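Local coordinates for enoyl-CoA hydratase/isomerase family protein (Bacillus anthracis, PDB 3KQF) that probably catalyses the reversible addition of water across the double bond of 2-enoyl-CoA thioesters, as enoyl-CoA hydratases of the crotonase family do, at residues N43-I48 and E96-L101; F126-E131 and F186-H191. All blocks are in the same frame, centred on the assembly; numbering follows the deposited sequence. Where two conformers were deposited one is given.

Contact 1. Residues N43-I48 and E96-L101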
# COMPACT_ATOMS: atom_id res chain seq x y z
N ASN A 43 32.38 -2.38 -1.83
CA ASN A 43 33.43 -1.60 -2.50
C ASN A 43 32.94 -1.07 -3.86
O ASN A 43 33.19 0.08 -4.19
CB ASN A 43 34.71 -2.42 -2.65
CG ASN A 43 35.34 -2.80 -1.31
OD1 ASN A 43 35.00 -2.25 -0.27
ND2 ASN A 43 36.28 -3.75 -1.34
N ILE A 44 32.27 -1.91 -4.64
CA ILE A 44 31.77 -1.47 -5.95
C ILE A 44 30.62 -0.47 -5.77
O ILE A 44 30.51 0.48 -6.53
CB ILE A 44 31.33 -2.64 -6.86
CG1 ILE A 44 30.88 -2.11 -8.23
CG2 ILE A 44 30.21 -3.43 -6.23
CD1 ILE A 44 31.94 -1.36 -8.98
N LEU A 45 29.78 -0.68 -4.76
CA LEU A 45 28.68 0.27 -4.48
C LEU A 45 29.26 1.68 -4.16
O LEU A 45 28.71 2.69 -4.58
CB LEU A 45 27.79 -0.25 -3.36
CG LEU A 45 26.92 -1.46 -3.76
CD1 LEU A 45 26.20 -2.07 -2.57
CD2 LEU A 45 25.91 -1.08 -4.85
N THR A 46 30.39 1.71 -3.43
CA THR A 46 31.06 2.99 -3.09
C THR A 46 31.57 3.69 -4.34
O THR A 46 31.54 4.92 -4.41
CB THR A 46 32.24 2.77 -2.13
OG1 THR A 46 31.77 2.14 -0.95
CG2 THR A 46 32.92 4.10 -1.75
N GLN A 47 32.06 2.92 -5.30
CA GLN A 47 32.55 3.48 -6.56
C GLN A 47 31.39 4.04 -7.39
O GLN A 47 31.42 5.19 -7.81
CB GLN A 47 33.33 2.40 -7.33
CG GLN A 47 33.92 2.86 -8.66
CD GLN A 47 34.97 1.89 -9.22
OE1 GLN A 47 35.09 0.75 -8.76
NE2 GLN A 47 35.73 2.35 -10.21
N ILE A 48 30.35 3.25 -7.59
CA ILE A 48 29.17 3.66 -8.36
C ILE A 48 28.49 4.90 -7.76
O ILE A 48 28.00 5.77 -8.49
CB ILE A 48 28.18 2.50 -8.50
CG1 ILE A 48 28.81 1.37 -9.32
CG2 ILE A 48 26.88 2.98 -9.18
CD1 ILE A 48 28.07 0.03 -9.22
N GLU A 96 21.35 -1.11 2.66
CA GLU A 96 21.22 0.34 2.77
C GLU A 96 22.00 1.05 1.67
O GLU A 96 21.53 2.03 1.11
CB GLU A 96 21.68 0.83 4.13
CG GLU A 96 20.78 0.33 5.23
CD GLU A 96 21.29 0.68 6.60
OE1 GLU A 96 22.53 0.58 6.83
OE2 GLU A 96 20.45 1.01 7.46
N MSE A 97 23.19 0.55 1.36
CA MSE A 97 24.01 1.16 0.31
C MSE A 97 23.36 1.03 -1.07
O MSE A 97 23.46 1.96 -1.89
CB MSE A 97 25.42 0.57 0.32
CG MSE A 97 26.20 0.83 1.60
SE MSE A 97 27.97 -0.03 1.52
CE MSE A 97 28.61 0.96 0.02
N VAL A 98 22.70 -0.10 -1.33
CA VAL A 98 21.99 -0.30 -2.61
C VAL A 98 20.85 0.69 -2.69
O VAL A 98 20.69 1.40 -3.68
CB VAL A 98 21.37 -1.72 -2.73
CG1 VAL A 98 20.40 -1.79 -3.96
CG2 VAL A 98 22.44 -2.77 -2.82
N GLU A 99 20.08 0.75 -1.61
CA GLU A 99 18.92 1.60 -1.55
C GLU A 99 19.27 3.08 -1.71
O GLU A 99 18.57 3.81 -2.40
CB GLU A 99 18.16 1.35 -0.25
CG GLU A 99 16.76 1.87 -0.24
CD GLU A 99 15.96 1.37 0.95
OE1 GLU A 99 14.85 0.82 0.72
OE2 GLU A 99 16.45 1.49 2.09
N GLN A 100 20.38 3.49 -1.10
CA GLN A 100 20.83 4.89 -1.15
C GLN A 100 21.69 5.33 -2.33
O GLN A 100 22.12 6.48 -2.37
CB GLN A 100 21.50 5.25 0.17
CG GLN A 100 20.52 5.15 1.33
CD GLN A 100 21.18 5.30 2.68
OE1 GLN A 100 22.37 5.60 2.77
NE2 GLN A 100 20.42 5.09 3.76
N LEU A 101 21.94 4.45 -3.30
CA LEU A 101 22.63 4.88 -4.51
C LEU A 101 21.80 5.98 -5.18
O LEU A 101 20.56 5.92 -5.16
CB LEU A 101 22.78 3.74 -5.50
CG LEU A 101 23.87 2.73 -5.25
CD1 LEU A 101 23.74 1.59 -6.27
CD2 LEU A 101 25.24 3.41 -5.31
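Leu45 fills the space between helix 35-49 and the end of helix 81-99, and its CB and two methyls between them meet Met97, Val98 and Leu101. Its CG lies anti to the carbonyl carbon (chi1 -71°), which sends the two methyls across the gap. CD1 rests on Val98, 3.8 Å from Val98 CG2, and also lies beside Met97 CB. CD2 turns to Leu101, whose side chain crosses that of Leu45 at about a right angle; Leu45 CD2 and Leu101 CD1 are 3.7 Å apart. The other methyl of Leu101 comes over the backbone, with Leu101 CD2 3.6 Å from Leu45 O, and reaches Ile48 more loosely, Leu101 CD2 to Ile48 CG2 being 4.2 Å. Branched aliphatic residues suit this buried part because their paired methyls can touch two surfaces at once. Ile48 also packs on Val20 and Ile22 of strand 19-24, so the cluster continues into the sheet.

Toward solvent the contact narrows to Met97 and Thr46. Met97, present as selenomethionine, bends at chi3 (62°), which brings its terminal CE to 3.7 Å from Leu45 CB. The same Met97 CE lies 3.5 Å from Thr46 OG1. An unbranched chain with a bend at its end fits this partly exposed border, where it also touches Gln42. The hydroxyl of exposed Thr46 is hydrogen-bonded to Gln42 O one turn earlier in its own helix, leaving the methyl of Met97 as a mere van der Waals neighbour.

Polar links lie around the two segments: Ile48 O accepts a hydrogen bond from Gln103, and Leu101 O one from Lys216. With no hydrogen bond across it, the contact probably owes its cohesion to buried hydrocarbon and van der Waals packing.

Contact 2. Residues F126-E131 and F186-H191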
# COMPACT_ATOMS: atom_id res chain seq x y z
N PHE A 126 12.98 -1.16 -8.28
CA PHE A 126 11.94 -2.08 -8.78
C PHE A 126 12.57 -3.36 -9.30
O PHE A 126 13.81 -3.46 -9.42
CB PHE A 126 10.92 -1.43 -9.75
CG PHE A 126 11.53 -0.90 -11.00
CD1 PHE A 126 11.62 -1.70 -12.14
CD2 PHE A 126 11.98 0.40 -11.05
CE1 PHE A 126 12.17 -1.20 -13.30
CE2 PHE A 126 12.53 0.92 -12.21
CZ PHE A 126 12.63 0.11 -13.34
N ARG A 127 11.71 -4.34 -9.57
CA ARG A 127 12.10 -5.70 -9.85
C ARG A 127 11.50 -6.31 -11.11
O ARG A 127 10.31 -6.15 -11.40
CB ARG A 127 11.64 -6.53 -8.64
CG ARG A 127 12.36 -6.21 -7.33
CD ARG A 127 11.46 -6.29 -6.07
NE ARG A 127 10.52 -5.17 -6.07
CZ ARG A 127 10.84 -3.91 -5.70
NH1 ARG A 127 9.93 -2.95 -5.77
NH2 ARG A 127 12.05 -3.61 -5.28
N ILE A 128 12.34 -7.00 -11.87
CA ILE A 128 11.92 -7.77 -13.05
C ILE A 128 12.31 -9.20 -12.71
O ILE A 128 13.46 -9.46 -12.35
CB ILE A 128 12.67 -7.39 -14.32
CG1 ILE A 128 12.59 -5.89 -14.60
CG2 ILE A 128 12.12 -8.21 -15.54
CD1 ILE A 128 13.51 -5.47 -15.73
N ALA A 129 11.37 -10.13 -12.81
CA ALA A 129 11.63 -11.55 -12.51
C ALA A 129 11.46 -12.49 -13.70
O ALA A 129 10.58 -12.31 -14.51
CB ALA A 129 10.71 -12.02 -11.43
N ALA A 130 12.29 -13.53 -13.72
CA ALA A 130 12.16 -14.59 -14.69
C ALA A 130 10.89 -15.35 -14.32
O ALA A 130 10.57 -15.46 -13.13
CB ALA A 130 13.36 -15.54 -14.61
N GLU A 131 10.20 -15.87 -15.33
CA GLU A 131 8.98 -16.67 -15.12
C GLU A 131 9.25 -17.83 -14.18
O GLU A 131 8.36 -18.26 -13.45
CB GLU A 131 8.44 -17.26 -16.45
CG GLU A 131 7.69 -16.29 -17.34
CD GLU A 131 7.12 -16.94 -18.60
OE1 GLU A 131 7.89 -17.55 -19.37
OE2 GLU A 131 5.90 -16.83 -18.83
N PHE A 186 7.63 -6.63 -13.16
CA PHE A 186 7.60 -7.28 -14.48
C PHE A 186 7.96 -8.77 -14.36
O PHE A 186 8.74 -9.16 -13.48
CB PHE A 186 8.61 -6.64 -15.43
CG PHE A 186 8.42 -5.16 -15.62
CD1 PHE A 186 7.63 -4.67 -16.66
CD2 PHE A 186 9.03 -4.26 -14.77
CE1 PHE A 186 7.46 -3.29 -16.84
CE2 PHE A 186 8.87 -2.87 -14.95
CZ PHE A 186 8.08 -2.40 -15.96
N VAL A 187 7.40 -9.59 -15.25
CA VAL A 187 7.76 -11.00 -15.36
C VAL A 187 8.00 -11.32 -16.83
O VAL A 187 7.17 -10.97 -17.68
CB VAL A 187 6.70 -11.96 -14.73
CG1 VAL A 187 7.10 -13.40 -14.97
CG2 VAL A 187 6.58 -11.70 -13.25
N VAL A 188 9.16 -11.90 -17.13
CA VAL A 188 9.53 -12.26 -18.50
C VAL A 188 10.23 -13.63 -18.50
O VAL A 188 10.69 -14.09 -17.46
CB VAL A 188 10.50 -11.21 -19.12
CG1 VAL A 188 9.88 -9.83 -19.08
CG2 VAL A 188 11.86 -11.20 -18.40
N PRO A 189 10.32 -14.27 -19.67
CA PRO A 189 11.01 -15.57 -19.73
C PRO A 189 12.47 -15.41 -19.34
O PRO A 189 13.06 -14.37 -19.64
CB PRO A 189 10.88 -15.97 -21.21
CG PRO A 189 9.78 -15.16 -21.73
CD PRO A 189 9.74 -13.90 -20.97
N VAL A 190 13.05 -16.41 -18.68
CA VAL A 190 14.44 -16.29 -18.20
C VAL A 190 15.43 -15.96 -19.32
O VAL A 190 16.34 -15.14 -19.15
CB VAL A 190 14.92 -17.54 -17.41
CG1 VAL A 190 15.18 -18.72 -18.36
CG2 VAL A 190 16.17 -17.22 -16.59
N HIS A 191 15.22 -16.54 -20.50
CA HIS A 191 16.11 -16.28 -21.62
C HIS A 191 16.02 -14.84 -22.14
O HIS A 191 16.89 -14.40 -22.88
CB HIS A 191 15.90 -17.31 -22.74
CG HIS A 191 14.50 -17.35 -23.27
ND1 HIS A 191 13.48 -18.01 -22.63
CD2 HIS A 191 13.97 -16.84 -24.41
CE1 HIS A 191 12.37 -17.89 -23.34
NE2 HIS A 191 12.64 -17.18 -24.41
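Ile128 and Phe186 face each other on neighbouring parallel strands, their side chains on the same side of the sheet. Phe186 CB lies 3.8 Å from Ile128 CG2, while Ile128 CG1 approaches the ring obliquely near CD2. Farther along this face Ile128 CG2 also meets Val188 CG2, at 4.1 Å. At the other end, the ring of Phe126 meets that of Phe186 obliquely, Phe126 CE1 to Phe186 CE2 being 4.0 Å. Phe126, Ile128 and Val188 suit this face, since helix 193-206 packs on them and bulky apolar groups give it a surface to rest on. Phe186 also forms a cation-pi contact with Arg162 of a neighbouring subunit.

Between the strands, the backbones pair through four hydrogen bonds. Phe186 gives its N-H to Arg127 O, and its own O receives that of Ala129 almost straight (Ala129 N to Phe186 O 2.9 Å, 172° at the hydrogen). Val188 N then bonds to Ala129 O. The last is more bent: Glu131 N lies 2.8 Å from Val188 O, but well above the carbonyl plane. Small Ala130 lets Val190 come close as the chain turns, Ala130 CB to Val190 CB 3.8 Å.

At the exposed border the aliphatic part of Glu131 lies across Val187, with Glu131 CG 3.8 Å from Val187 CG1, and its carboxylate passes beside Pro189. At the opposite end the guanidinium of Arg127 leads away from strand 186-188 to a salt bridge with Glu185 and to the carbonyls of Ser121 and Cys124. The arrangement is that of two parallel neighbouring strands in the beta-sheet core of the crotonase fold, 186-188 being the last strand of that sheet within this chain.

How the contacts relate
From the N terminus, the chain runs through strands 10-13 and 19-24 into helix 35-49, which supplies the first half of contact 1. After strand 56-61, the end of helix 81-99 and Leu101 just beyond it close a loop with 47 residues between. Strand 105-109 and helix 116-123 follow before strand 126-130 opens contact 2, which has 54 residues between its segments. The two loops thus come in series, neither nesting nor crossing. Their centres are 23 Å apart, on opposite sides of the chain's centre: contact 1 ties helix 35-49 to the end of helix 81-99 and the turn after it, while contact 2 sets strand 186-188 beside 126-130 at the edge of the six-stranded sheet within this chain.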